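Local coordinates for protein phosphoserine aminotransferase SerC (Cytophaga hutchinsonii ATCC 33406, PDB 3FFR) that probably catalyses the pyridoxal-phosphate-dependent transamination between phosphoserine and 2-oxoglutarate in the pathway of serine biosynthesis, at residues A[3-8]-A[322-327]; A[62-67]-A[199-204]; A[88-93]-A[111-116]; A[125-130]-A[153-158]. All blocks are in the same frame, centred on the assembly; numbering follows the deposited sequence. Where two conformers were deposited one is given.

Contact 1: A[3-8]-A[322-327]; sequences NNKIYF and DMAVGA
Ile-6, Tyr-7 and Phe-8 pair in parallel with Met-323, Ala-324 and Val-325, so the first strand of the chain is the outermost strand, within this chain, of the smaller, five-stranded mixed sheet. Three backbone bonds join the two segments, running from Ile-6 N to Asp-322 O, from Ala-324 N to Ile-6 O (2.9 Å) and from Phe-8 N to Ala-324 O (2.8 Å). The first comes from well above the carbonyl plane of Asp-322, where the pairing starts.

On one face, Phe-8 CE2 meets the selenium of selenomethionine Met-323 at 4.0 Å, a Met-aromatic contact made obliquely to the ring. With CG beside its own backbone N (chi1 -61°), Phe-8 also sets its ring edge, in plane, against Ala-324 O. The opposite face carries Tyr-7 and Ala-324. Here Lys-5 CD rests 3.7 Å from Ala-324 CB and also lies over the rim of one face of the Tyr-7 ring; the small methyl of Ala-324 leaves room for this long aliphatic chain. A water accepts from Asn-4 N and is weakly bonded to Asp-322 OD1.

Helix 347-360 packs on Ile-6 and Met-323, helix 311-318 touches Ala-324 and Val-325, Phe-8 pairs its backbone with Ala-340, and Lys-30 of the second subunit donates to Lys-5 O.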
loop_
_atom_site.group_PDB
_atom_site.type_symbol
_atom_site.label_atom_id
_atom_site.label_comp_id
_atom_site.label_asym_id
_atom_site.label_seq_id
_atom_site.Cartn_x
_atom_site.Cartn_y
_atom_site.Cartn_z
ATOM N N ASN A 3 -1.515 -18.383 18.181
ATOM C CA ASN A 3 -2.170 -17.281 18.913
ATOM C C ASN A 3 -3.660 -17.544 18.882
ATOM O O ASN A 3 -4.295 -17.470 17.826
ATOM C CB ASN A 3 -1.821 -15.958 18.248
ATOM C CG ASN A 3 -2.331 -14.743 19.012
ATOM O OD1 ASN A 3 -3.164 -14.833 19.924
ATOM N ND2 ASN A 3 -1.823 -13.590 18.631
ATOM N N ASN A 4 -4.217 -17.872 20.040
ATOM C CA ASN A 4 -5.611 -18.253 20.139
ATOM C C ASN A 4 -6.534 -17.161 20.683
ATOM O O ASN A 4 -7.723 -17.360 20.856
ATOM C CB ASN A 4 -5.728 -19.495 21.012
ATOM C CG ASN A 4 -5.075 -20.695 20.361
ATOM O OD1 ASN A 4 -5.128 -20.840 19.134
ATOM N ND2 ASN A 4 -4.446 -21.545 21.160
ATOM N N LYS A 5 -5.945 -16.014 20.943
ATOM C CA LYS A 5 -6.668 -14.893 21.495
ATOM C C LYS A 5 -7.585 -14.255 20.444
ATOM O O LYS A 5 -7.198 -14.082 19.280
ATOM C CB LYS A 5 -5.674 -13.861 22.017
ATOM C CG LYS A 5 -6.290 -12.748 22.789
ATOM C CD LYS A 5 -5.313 -11.614 22.957
ATOM C CE LYS A 5 -4.390 -11.836 24.101
ATOM N NZ LYS A 5 -3.255 -10.876 24.005
ATOM N N ILE A 6 -8.807 -13.936 20.869
ATOM C CA ILE A 6 -9.777 -13.249 20.011
ATOM C C ILE A 6 -9.694 -11.760 20.340
ATOM O O ILE A 6 -9.860 -11.345 21.497
ATOM C CB ILE A 6 -11.202 -13.797 20.220
ATOM C CG1 ILE A 6 -11.194 -15.321 20.001
ATOM C CG2 ILE A 6 -12.239 -13.067 19.319
ATOM C CD1 ILE A 6 -10.656 -15.762 18.633
ATOM N N TYR A 7 -9.457 -10.965 19.297
ATOM C CA TYR A 7 -9.236 -9.535 19.460
ATOM C C TYR A 7 -10.455 -8.688 19.100
ATOM O O TYR A 7 -10.827 -8.616 17.941
ATOM C CB TYR A 7 -8.051 -9.110 18.557
ATOM C CG TYR A 7 -6.699 -9.640 18.951
ATOM C CD1 TYR A 7 -6.350 -10.967 18.735
ATOM C CD2 TYR A 7 -5.749 -8.799 19.500
ATOM C CE1 TYR A 7 -5.115 -11.439 19.083
ATOM C CE2 TYR A 7 -4.514 -9.260 19.844
ATOM C CZ TYR A 7 -4.191 -10.578 19.639
ATOM O OH TYR A 7 -2.940 -11.023 19.987
ATOM N N PHE A 8 -11.036 -8.036 20.109
ATOM C CA PHE A 8 -12.136 -7.115 19.884
ATOM C C PHE A 8 -11.573 -5.701 19.826
ATOM O O PHE A 8 -12.100 -4.757 20.422
ATOM C CB PHE A 8 -13.187 -7.236 20.996
ATOM C CG PHE A 8 -13.810 -8.610 21.087
ATOM C CD1 PHE A 8 -14.952 -8.923 20.367
ATOM C CD2 PHE A 8 -13.249 -9.580 21.903
ATOM C CE1 PHE A 8 -15.543 -10.159 20.458
ATOM C CE2 PHE A 8 -13.816 -10.829 22.002
ATOM C CZ PHE A 8 -14.979 -11.129 21.270
ATOM N N ASP A 322 -8.709 -16.089 26.541
ATOM C CA ASP A 322 -8.376 -15.889 25.122
ATOM C C ASP A 322 -9.194 -14.817 24.414
ATOM O O ASP A 322 -9.743 -15.023 23.315
ATOM C CB ASP A 322 -8.507 -17.197 24.362
ATOM C CG ASP A 322 -7.256 -18.049 24.476
ATOM O OD1 ASP A 322 -6.130 -17.479 24.498
ATOM O OD2 ASP A 322 -7.418 -19.277 24.506
HETATM N N MSE A 323 -9.268 -13.677 25.077
HETATM C CA MSE A 323 -9.932 -12.487 24.523
HETATM C C MSE A 323 -9.208 -11.218 24.941
HETATM O O MSE A 323 -8.484 -11.184 25.938
HETATM C CB MSE A 323 -11.392 -12.399 24.976
HETATM C CG MSE A 323 -12.245 -13.585 24.505
HETATM SE SE MSE A 323 -14.095 -13.460 25.026
HETATM C CE MSE A 323 -13.880 -13.751 26.935
ATOM N N ALA A 324 -9.389 -10.187 24.129
ATOM C CA ALA A 324 -8.866 -8.850 24.435
ATOM C C ALA A 324 -9.767 -7.787 23.823
ATOM O O ALA A 324 -10.361 -8.009 22.779
ATOM C CB ALA A 324 -7.430 -8.675 23.922
ATOM N N VAL A 325 -9.884 -6.669 24.520
ATOM C CA VAL A 325 -10.620 -5.491 24.037
ATOM C C VAL A 325 -9.608 -4.362 23.829
ATOM O O VAL A 325 -8.485 -4.408 24.320
ATOM C CB VAL A 325 -11.734 -5.045 25.012
ATOM C CG1 VAL A 325 -12.682 -6.211 25.259
ATOM C CG2 VAL A 325 -11.170 -4.505 26.314
ATOM N N GLY A 326 -10.015 -3.353 23.086
ATOM C CA GLY A 326 -9.156 -2.209 22.905
ATOM C C GLY A 326 -9.232 -1.270 24.086
ATOM O O GLY A 326 -10.228 -1.195 24.798
ATOM N N ALA A 327 -8.124 -0.574 24.297
ATOM C CA ALA A 327 -8.086 0.551 25.231
ATOM C C ALA A 327 -8.554 1.803 24.519
ATOM O O ALA A 327 -8.593 1.868 23.282
ATOM C CB ALA A 327 -6.664 0.764 25.745
HETATM O O HOH W 1 -3.088 -17.686 22.786
#

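Contact 2: A[62-67]-A[199-204]. With P33 (3,6,9,12,15,18-hexaoxaicosane-1,20-diol), chain K.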
loop_
_atom_site.group_PDB
_atom_site.type_symbol
_atom_site.label_atom_id
_atom_site.label_comp_id
_atom_site.label_asym_id
_atom_site.label_seq_id
_atom_site.Cartn_x
_atom_site.Cartn_y
_atom_site.Cartn_z
ATOM N N TYR A 62 -21.355 5.467 -10.020
ATOM C CA TYR A 62 -20.238 5.259 -9.085
ATOM C C TYR A 62 -19.199 4.271 -9.603
ATOM O O TYR A 62 -19.516 3.296 -10.291
ATOM C CB TYR A 62 -20.736 4.738 -7.733
ATOM C CG TYR A 62 -21.245 5.810 -6.799
ATOM C CD1 TYR A 62 -22.515 6.361 -6.945
ATOM C CD2 TYR A 62 -20.458 6.274 -5.757
ATOM C CE1 TYR A 62 -22.969 7.345 -6.052
ATOM C CE2 TYR A 62 -20.909 7.224 -4.859
ATOM C CZ TYR A 62 -22.135 7.770 -5.012
ATOM O OH TYR A 62 -22.552 8.708 -4.089
ATOM N N GLU A 63 -17.964 4.516 -9.191
ATOM C CA GLU A 63 -16.833 3.622 -9.468
ATOM C C GLU A 63 -16.109 3.255 -8.163
ATOM O O GLU A 63 -16.256 3.916 -7.136
ATOM C CB GLU A 63 -15.865 4.253 -10.451
ATOM C CG GLU A 63 -14.817 3.250 -10.867
ATOM C CD GLU A 63 -15.428 2.030 -11.526
ATOM O OE1 GLU A 63 -15.825 2.198 -12.711
ATOM O OE2 GLU A 63 -15.497 0.940 -10.876
ATOM N N VAL A 64 -15.360 2.166 -8.237
ATOM C CA VAL A 64 -14.599 1.659 -7.117
ATOM C C VAL A 64 -13.135 1.758 -7.503
ATOM O O VAL A 64 -12.757 1.250 -8.558
ATOM C CB VAL A 64 -14.929 0.162 -6.848
ATOM C CG1 VAL A 64 -13.937 -0.461 -5.845
ATOM C CG2 VAL A 64 -16.342 -0.034 -6.350
ATOM N N LEU A 65 -12.328 2.393 -6.653
ATOM C CA LEU A 65 -10.882 2.516 -6.854
ATOM C C LEU A 65 -10.111 1.954 -5.667
ATOM O O LEU A 65 -10.500 2.113 -4.512
ATOM C CB LEU A 65 -10.427 3.975 -7.088
ATOM C CG LEU A 65 -11.133 4.684 -8.254
ATOM C CD1 LEU A 65 -10.606 6.147 -8.309
ATOM C CD2 LEU A 65 -10.924 3.945 -9.613
ATOM N N PHE A 66 -9.022 1.273 -5.994
ATOM C CA PHE A 66 -8.139 0.708 -4.986
ATOM C C PHE A 66 -6.841 1.504 -4.781
ATOM O O PHE A 66 -6.126 1.844 -5.734
ATOM C CB PHE A 66 -7.765 -0.731 -5.307
ATOM C CG PHE A 66 -8.942 -1.666 -5.391
ATOM C CD1 PHE A 66 -9.795 -1.864 -4.309
ATOM C CD2 PHE A 66 -9.212 -2.333 -6.560
ATOM C CE1 PHE A 66 -10.876 -2.733 -4.398
ATOM C CE2 PHE A 66 -10.296 -3.208 -6.651
ATOM C CZ PHE A 66 -11.130 -3.392 -5.583
ATOM N N LEU A 67 -6.593 1.797 -3.507
ATOM C CA LEU A 67 -5.404 2.532 -3.037
ATOM C C LEU A 67 -4.734 1.770 -1.886
ATOM O O LEU A 67 -5.119 0.636 -1.561
ATOM C CB LEU A 67 -5.708 3.979 -2.668
ATOM C CG LEU A 67 -6.333 4.823 -3.797
ATOM C CD1 LEU A 67 -7.831 4.596 -3.971
ATOM C CD2 LEU A 67 -6.028 6.352 -3.591
ATOM N N LEU A 199 -4.819 -2.190 2.173
ATOM C CA LEU A 199 -5.685 -1.816 1.045
ATOM C C LEU A 199 -6.764 -0.817 1.444
ATOM O O LEU A 199 -7.528 -1.051 2.377
ATOM C CB LEU A 199 -6.355 -3.078 0.412
ATOM C CG LEU A 199 -7.055 -2.878 -0.958
ATOM C CD1 LEU A 199 -5.990 -2.574 -2.086
ATOM C CD2 LEU A 199 -7.986 -4.073 -1.290
ATOM N N GLY A 200 -6.792 0.288 0.698
ATOM C CA GLY A 200 -7.822 1.304 0.792
ATOM C C GLY A 200 -8.750 1.213 -0.393
ATOM O O GLY A 200 -8.348 0.809 -1.499
ATOM N N VAL A 201 -10.017 1.548 -0.147
ATOM C CA VAL A 201 -11.048 1.548 -1.166
ATOM C C VAL A 201 -11.796 2.878 -1.199
ATOM O O VAL A 201 -12.347 3.340 -0.192
ATOM C CB VAL A 201 -12.065 0.381 -0.951
ATOM C CG1 VAL A 201 -13.040 0.313 -2.101
ATOM C CG2 VAL A 201 -11.322 -1.012 -0.834
ATOM N N TRP A 202 -11.770 3.485 -2.372
ATOM C CA TRP A 202 -12.394 4.785 -2.638
ATOM C C TRP A 202 -13.537 4.592 -3.619
ATOM O O TRP A 202 -13.345 4.261 -4.761
ATOM C CB TRP A 202 -11.339 5.775 -3.149
ATOM C CG TRP A 202 -11.767 7.201 -3.278
ATOM C CD1 TRP A 202 -12.917 7.765 -2.799
ATOM C CD2 TRP A 202 -10.973 8.288 -3.789
ATOM N NE1 TRP A 202 -12.935 9.101 -3.085
ATOM C CE2 TRP A 202 -11.748 9.460 -3.670
ATOM C CE3 TRP A 202 -9.715 8.367 -4.384
ATOM C CZ2 TRP A 202 -11.297 10.719 -4.111
ATOM C CZ3 TRP A 202 -9.262 9.620 -4.824
ATOM C CH2 TRP A 202 -10.054 10.770 -4.701
ATOM N N ILE A 203 -14.737 4.794 -3.106
ATOM C CA ILE A 203 -15.964 4.712 -3.885
ATOM C C ILE A 203 -16.352 6.153 -4.209
ATOM O O ILE A 203 -16.470 6.999 -3.311
ATOM C CB ILE A 203 -17.057 3.991 -3.073
ATOM C CG1 ILE A 203 -16.677 2.494 -2.917
ATOM C CG2 ILE A 203 -18.438 4.181 -3.719
ATOM C CD1 ILE A 203 -17.573 1.746 -1.972
ATOM N N LEU A 204 -16.507 6.445 -5.494
ATOM C CA LEU A 204 -16.755 7.836 -5.894
ATOM C C LEU A 204 -17.605 7.924 -7.129
ATOM O O LEU A 204 -17.606 7.034 -7.960
ATOM C CB LEU A 204 -15.418 8.559 -6.145
ATOM C CG LEU A 204 -14.585 8.251 -7.422
ATOM C CD1 LEU A 204 -13.365 9.176 -7.472
ATOM C CD2 LEU A 204 -14.139 6.752 -7.556
HETATM O O4 P33 K . -19.258 7.648 -13.177
HETATM C C3 P33 K . -18.449 6.596 -13.718
HETATM C C2 P33 K . -19.021 5.194 -13.510
HETATM O O1 P33 K . -17.950 4.244 -13.745
#
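Leu-65 reaches across to Trp-202 and Leu-204 on the neighbouring antiparallel strand. Its CB lies 3.7 Å from Trp-202 O, its CG meets Leu-204 CD2, and its CD1 closes on the same methyl at 3.7 Å. Leu-204 can offer that methyl because its CG takes the crowded position between backbone N and carbonyl carbon (chi1 74°); its CD1 meanwhile lies over the rim of one face of the Trp-202 indole. Leu-67 adds to this apolar layer, CD1 standing 3.8 Å from Trp-202 CB.

On the other face Val-201 CG2 lies in plane at the Phe-66 ring edge, 3.9 Å from CD1, while Val-201 CG1 meets Val-64 CG1. At the strand end the Tyr-62 side chain crosses that of Ile-203 at about a right angle, CD2 lying 3.6 Å from Ile-203 CG2. Paired N-H and C=O bonds hold Leu-65 to Trp-202, Glu-63 to Leu-204 and Leu-67 to Gly-200. Glu-63 folds back so that OE2 accepts from Val-64 N and also pairs with the ammonium of Lys-53; OE1 accepts a weak hydrogen bond from P33 O1 (3.1 Å), probably from the crystallisation liquor.

Such an edge pair in a seven-stranded mixed sheet, sandwiched by helices, is characteristic of the large domain of fold-type I pyridoxal-phosphate enzymes.

Contact 3: A[88-93]-A[111-116]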
loop_
_atom_site.group_PDB
_atom_site.type_symbol
_atom_site.label_atom_id
_atom_site.label_comp_id
_atom_site.label_asym_id
_atom_site.label_seq_id
_atom_site.Cartn_x
_atom_site.Cartn_y
_atom_site.Cartn_z
ATOM N N HIS A 88 -15.045 20.529 7.003
ATOM C CA HIS A 88 -14.943 19.291 7.754
ATOM C C HIS A 88 -15.713 19.310 9.066
ATOM O O HIS A 88 -15.622 20.257 9.804
ATOM C CB HIS A 88 -13.458 19.038 8.139
ATOM C CG HIS A 88 -12.520 18.954 6.972
ATOM N ND1 HIS A 88 -11.898 17.775 6.599
ATOM C CD2 HIS A 88 -12.102 19.900 6.101
ATOM C CE1 HIS A 88 -11.162 18.007 5.516
ATOM N NE2 HIS A 88 -11.261 19.288 5.199
ATOM N N CYS A 89 -16.434 18.224 9.326
ATOM C CA CYS A 89 -17.012 17.974 10.662
ATOM C C CYS A 89 -15.948 17.251 11.476
ATOM O O CYS A 89 -15.523 16.150 11.109
ATOM C CB CYS A 89 -18.287 17.118 10.593
ATOM S SG CYS A 89 -19.736 18.080 10.084
ATOM N N VAL A 90 -15.525 17.874 12.566
ATOM C CA VAL A 90 -14.438 17.348 13.408
ATOM C C VAL A 90 -14.902 17.083 14.829
ATOM O O VAL A 90 -15.399 18.001 15.496
ATOM C CB VAL A 90 -13.241 18.343 13.422
ATOM C CG1 VAL A 90 -12.149 17.902 14.437
ATOM C CG2 VAL A 90 -12.667 18.505 11.989
ATOM N N ASN A 91 -14.752 15.838 15.264
ATOM C CA ASN A 91 -15.173 15.461 16.630
ATOM C C ASN A 91 -14.289 14.431 17.282
ATOM O O ASN A 91 -14.621 13.828 18.305
ATOM C CB ASN A 91 -16.640 15.011 16.677
ATOM C CG ASN A 91 -16.882 13.719 15.926
ATOM O OD1 ASN A 91 -16.055 13.290 15.119
ATOM N ND2 ASN A 91 -18.007 13.071 16.219
ATOM N N GLY A 92 -13.148 14.195 16.671
ATOM C CA GLY A 92 -12.194 13.232 17.223
ATOM C C GLY A 92 -10.913 13.190 16.431
ATOM O O GLY A 92 -10.693 13.978 15.498
ATOM N N SER A 93 -10.076 12.242 16.808
ATOM C CA SER A 93 -8.722 12.175 16.257
ATOM C C SER A 93 -8.605 11.945 14.761
ATOM O O SER A 93 -7.724 12.536 14.089
ATOM C CB SER A 93 -7.901 11.135 16.994
ATOM O OG SER A 93 -7.874 11.432 18.377
ATOM N N LYS A 111 -14.045 24.347 9.680
ATOM C CA LYS A 111 -14.232 23.314 10.665
ATOM C C LYS A 111 -15.487 23.531 11.493
ATOM O O LYS A 111 -15.677 24.610 12.074
ATOM C CB LYS A 111 -13.015 23.269 11.606
ATOM C CG LYS A 111 -13.165 22.284 12.708
ATOM C CD LYS A 111 -11.887 22.040 13.502
ATOM C CE LYS A 111 -11.264 23.324 14.030
ATOM N NZ LYS A 111 -10.307 23.019 15.139
ATOM N N GLU A 112 -16.355 22.528 11.468
ATOM C CA GLU A 112 -17.523 22.445 12.337
ATOM C C GLU A 112 -17.115 21.440 13.404
ATOM O O GLU A 112 -16.930 20.244 13.122
ATOM C CB GLU A 112 -18.757 21.958 11.594
ATOM C CG GLU A 112 -20.009 21.927 12.437
ATOM C CD GLU A 112 -20.568 23.297 12.743
ATOM O OE1 GLU A 112 -20.303 24.248 11.983
ATOM O OE2 GLU A 112 -21.318 23.404 13.725
ATOM N N GLU A 113 -16.977 21.904 14.642
ATOM C CA GLU A 113 -16.420 21.011 15.703
ATOM C C GLU A 113 -17.349 20.660 16.818
ATOM O O GLU A 113 -18.179 21.468 17.225
ATOM C CB GLU A 113 -15.148 21.678 16.288
ATOM C CG GLU A 113 -14.345 20.758 17.198
ATOM C CD GLU A 113 -12.911 21.224 17.444
ATOM O OE1 GLU A 113 -12.537 22.323 17.006
ATOM O OE2 GLU A 113 -12.151 20.468 18.079
ATOM N N ALA A 114 -17.264 19.406 17.242
ATOM C CA ALA A 114 -17.966 18.944 18.446
ATOM C C ALA A 114 -16.902 18.367 19.372
ATOM O O ALA A 114 -15.864 17.874 18.941
ATOM C CB ALA A 114 -19.013 17.875 18.122
ATOM N N ALA A 115 -17.180 18.444 20.665
ATOM C CA ALA A 115 -16.234 17.924 21.652
ATOM C C ALA A 115 -16.038 16.429 21.494
ATOM O O ALA A 115 -16.920 15.705 21.049
ATOM C CB ALA A 115 -16.742 18.221 23.092
ATOM N N PHE A 116 -14.874 15.965 21.918
ATOM C CA PHE A 116 -14.610 14.520 21.930
ATOM C C PHE A 116 -15.663 13.837 22.767
ATOM O O PHE A 116 -15.897 14.203 23.937
ATOM C CB PHE A 116 -13.210 14.231 22.486
ATOM C CG PHE A 116 -12.780 12.779 22.374
ATOM C CD1 PHE A 116 -13.111 11.875 23.349
ATOM C CD2 PHE A 116 -12.012 12.347 21.301
ATOM C CE1 PHE A 116 -12.711 10.552 23.258
ATOM C CE2 PHE A 116 -11.607 11.036 21.207
ATOM C CZ PHE A 116 -11.938 10.143 22.195
#
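Val-90 is held through both its backbone N and its carbonyl O by the neighbouring parallel strand. Its N donates to Glu-112 O at 2.8 Å in a nearly straight bond (172°), and its O accepts from Ala-114 N at 2.9 Å. One step earlier, Glu-112 N donates to His-88 O. Val-90 O is also approached by Glu-113 CA at 3.2 Å, a CA-H...O contact that supplements the main bond.

Outside the backbone, the strongest polar pair lies within segment 111-116: Lys-111 NZ and Glu-113 OE1 form a salt bridge of 3.0 Å, the amine lying above the carboxylate plane. Both are exposed, as suits charged residues on an edge strand. To get there the lysine runs out straight and then bends at chi3 (53°), and its aliphatic part is put to use on the way. Lys-111 CG and CD both lie against Val-90 CG2, CG at 3.9 Å, so the buried valine is roofed by methylenes. Farther along, Asn-91 CB touches Ala-114 CB at 4.0 Å, while its amide nitrogen turns away to Lys-118 O. Past the strand ends, Phe-116 CD2 approaches Gly-92 CA at 4.2 Å. Gly-92 is the N-cap residue of helix 93-104, whose Tyr-99 packs on Val-90 and Lys-111. Two adjacent parallel strands, with the helix between them in sequence laid over one face, form the classical beta-alpha-beta crossover of the large domain.

Contact 4: A[125-130]-A[153-158]; sequences ITVPAD and NTFRDK
Ile-125, Thr-126 and Val-127 run extended though they belong to no strand, and face Phe-155 and Lys-158 in a segment of helical backbone angles, where Lys-158 N bonds to Phe-155 O. The contact joins two loops of the large domain of this fold-type I aminotransferase, one entering strand 133-137 and the other entering strand 163-167, both parallel members of its central sheet.

Extended geometry makes side chains alternate: Ile-125 and Val-127 point toward the other segment and are buried, whereas Thr-126 between them starts off away from the other segment and is exposed, a place that suits a polar residue. Phe-155 is the hydrophobic centre. Its CE2 meets Ile-125 CG2 at 4.0 Å, its CZ lies near Ile-125 CD1, and Val-127 CG2 comes to the ring edge near its plane, 4.1 Å from CD2. Around it Ile-134, Leu-136 and Ile-164 of the sheet add to an apolar setting that suits an aromatic side chain.

Lys-158 has a double role. Its CB lies 4.0 Å from Val-127 CG2, the two side chains crossing at about a right angle, and its chain then stretches past the valine before bending at chi4 (-63°). That last turn brings the amine to backbone oxygens, one of them that of Pro-122, so the cation probably gains from two carbonyl dipoles. Two waters fill in between the backbones: one donates to both Val-127 O and Lys-158 O, and the other accepts from Val-127 N and donates to the same Lys-158 O. Across the segments, Lys-158 NZ donates to Ile-125 O at 3.0 Å, tilted 19° from the carbonyl plane.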
loop_
_atom_site.group_PDB
_atom_site.type_symbol
_atom_site.label_atom_id
_atom_site.label_comp_id
_atom_site.label_asym_id
_atom_site.label_seq_id
_atom_site.Cartn_x
_atom_site.Cartn_y
_atom_site.Cartn_z
ATOM N N ILE A 125 -26.366 23.362 11.817
ATOM C CA ILE A 125 -25.163 23.489 10.993
ATOM C C ILE A 125 -25.419 24.098 9.622
ATOM O O ILE A 125 -26.386 23.743 8.950
ATOM C CB ILE A 125 -24.519 22.089 10.804
ATOM C CG1 ILE A 125 -24.175 21.484 12.179
ATOM C CG2 ILE A 125 -23.267 22.132 9.894
ATOM C CD1 ILE A 125 -23.580 20.066 12.097
ATOM N N THR A 126 -24.574 25.051 9.254
ATOM C CA THR A 126 -24.602 25.614 7.916
ATOM C C THR A 126 -23.220 25.361 7.284
ATOM O O THR A 126 -22.228 25.139 7.962
ATOM C CB THR A 126 -24.929 27.113 7.905
ATOM O OG1 THR A 126 -23.936 27.805 8.660
ATOM C CG2 THR A 126 -26.334 27.401 8.469
ATOM N N VAL A 127 -23.183 25.368 5.964
ATOM C CA VAL A 127 -21.951 25.147 5.202
ATOM C C VAL A 127 -21.742 26.334 4.277
ATOM O O VAL A 127 -22.649 26.674 3.479
ATOM C CB VAL A 127 -22.040 23.860 4.350
ATOM C CG1 VAL A 127 -20.776 23.683 3.529
ATOM C CG2 VAL A 127 -22.337 22.618 5.239
ATOM N N PRO A 128 -20.570 27.001 4.373
ATOM C CA PRO A 128 -20.339 28.125 3.477
ATOM C C PRO A 128 -20.434 27.727 2.025
ATOM O O PRO A 128 -20.015 26.629 1.619
ATOM C CB PRO A 128 -18.925 28.579 3.818
ATOM C CG PRO A 128 -18.724 28.135 5.241
ATOM C CD PRO A 128 -19.506 26.859 5.396
ATOM N N ALA A 129 -20.943 28.657 1.238
ATOM C CA ALA A 129 -21.138 28.420 -0.180
ATOM C C ALA A 129 -19.859 28.121 -0.928
ATOM O O ALA A 129 -19.861 27.367 -1.914
ATOM C CB ALA A 129 -21.885 29.633 -0.827
ATOM N N ASP A 130 -18.764 28.707 -0.468
ATOM C CA ASP A 130 -17.463 28.546 -1.169
ATOM C C ASP A 130 -16.688 27.292 -0.748
ATOM O O ASP A 130 -15.587 27.050 -1.209
ATOM C CB ASP A 130 -16.584 29.800 -1.092
ATOM C CG ASP A 130 -16.144 30.143 0.301
ATOM O OD1 ASP A 130 -16.589 29.467 1.255
ATOM O OD2 ASP A 130 -15.361 31.119 0.429
ATOM N N ASN A 153 -27.561 12.676 5.414
ATOM C CA ASN A 153 -28.439 13.046 4.309
ATOM C C ASN A 153 -28.887 14.494 4.329
ATOM O O ASN A 153 -29.439 14.984 3.341
ATOM C CB ASN A 153 -29.687 12.142 4.252
ATOM C CG ASN A 153 -29.382 10.752 3.730
ATOM O OD1 ASN A 153 -28.301 10.503 3.188
ATOM N ND2 ASN A 153 -30.345 9.839 3.876
ATOM N N THR A 154 -28.661 15.165 5.447
ATOM C CA THR A 154 -29.093 16.556 5.586
ATOM C C THR A 154 -28.125 17.529 4.959
ATOM O O THR A 154 -28.442 18.700 4.767
ATOM C CB THR A 154 -29.267 17.000 7.049
ATOM O OG1 THR A 154 -28.006 16.997 7.728
ATOM C CG2 THR A 154 -30.283 16.128 7.770
ATOM N N PHE A 155 -26.951 17.051 4.610
ATOM C CA PHE A 155 -25.900 17.957 4.071
ATOM C C PHE A 155 -26.041 18.370 2.619
ATOM O O PHE A 155 -25.647 19.472 2.242
ATOM C CB PHE A 155 -24.503 17.407 4.351
ATOM C CG PHE A 155 -24.061 17.626 5.784
ATOM C CD1 PHE A 155 -24.446 16.748 6.781
ATOM C CD2 PHE A 155 -23.327 18.745 6.135
ATOM C CE1 PHE A 155 -24.075 16.959 8.090
ATOM C CE2 PHE A 155 -22.965 18.964 7.455
ATOM C CZ PHE A 155 -23.343 18.074 8.434
ATOM N N ARG A 156 -26.662 17.519 1.821
ATOM C CA ARG A 156 -26.770 17.801 0.393
ATOM C C ARG A 156 -27.386 19.140 0.099
ATOM O O ARG A 156 -26.918 19.879 -0.756
ATOM C CB ARG A 156 -27.568 16.767 -0.393
ATOM C CG ARG A 156 -27.900 17.382 -1.751
ATOM C CD ARG A 156 -26.655 18.167 -2.198
ATOM N NE ARG A 156 -25.627 17.205 -2.513
ATOM C CZ ARG A 156 -24.303 17.367 -2.458
ATOM N NH1 ARG A 156 -23.707 18.481 -2.051
ATOM N NH2 ARG A 156 -23.573 16.338 -2.792
ATOM N N ASP A 157 -28.443 19.474 0.820
ATOM C CA ASP A 157 -29.135 20.733 0.537
ATOM C C ASP A 157 -28.483 21.964 1.126
ATOM O O ASP A 157 -28.825 23.079 0.760
ATOM C CB ASP A 157 -30.599 20.650 0.951
ATOM C CG ASP A 157 -31.434 19.852 -0.032
ATOM O OD1 ASP A 157 -30.929 19.465 -1.134
ATOM O OD2 ASP A 157 -32.617 19.629 0.287
ATOM N N LYS A 158 -27.541 21.753 2.031
ATOM C CA LYS A 158 -26.819 22.871 2.665
ATOM C C LYS A 158 -25.812 23.535 1.722
ATOM O O LYS A 158 -25.453 24.698 1.878
ATOM C CB LYS A 158 -26.110 22.405 3.933
ATOM C CG LYS A 158 -27.037 21.877 4.994
ATOM C CD LYS A 158 -26.226 21.511 6.241
ATOM C CE LYS A 158 -27.061 20.801 7.299
ATOM N NZ LYS A 158 -28.162 21.642 7.827
HETATM O O HOH W 2 -23.917 26.822 1.056
HETATM O O HOH W 3 -25.715 25.859 4.485
#

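In the fold
From the N terminus, segment 3-8 waits some 314 residues for its partner 322-327, so contact 1 closes the widest loop and ties the start of the chain to the smaller sheet. Contact 2 nests inside it, joining 62-67 to 199-204 at one edge of the seven-stranded sheet. Within that loop contacts 3 and 4 follow in series without crossing: 88-93 returns to 111-116 at the far edge of the same sheet, then 125-130 meets 153-158 in the loops that lead into strands 133-137 and 163-167. Contacts 3 and 4 also touch, through Cys-89 SG with Phe-155 CZ and Glu-112 OE2 with Ile-125 CG1. Contacts 1 and 2 lie with centres about 30 Å apart.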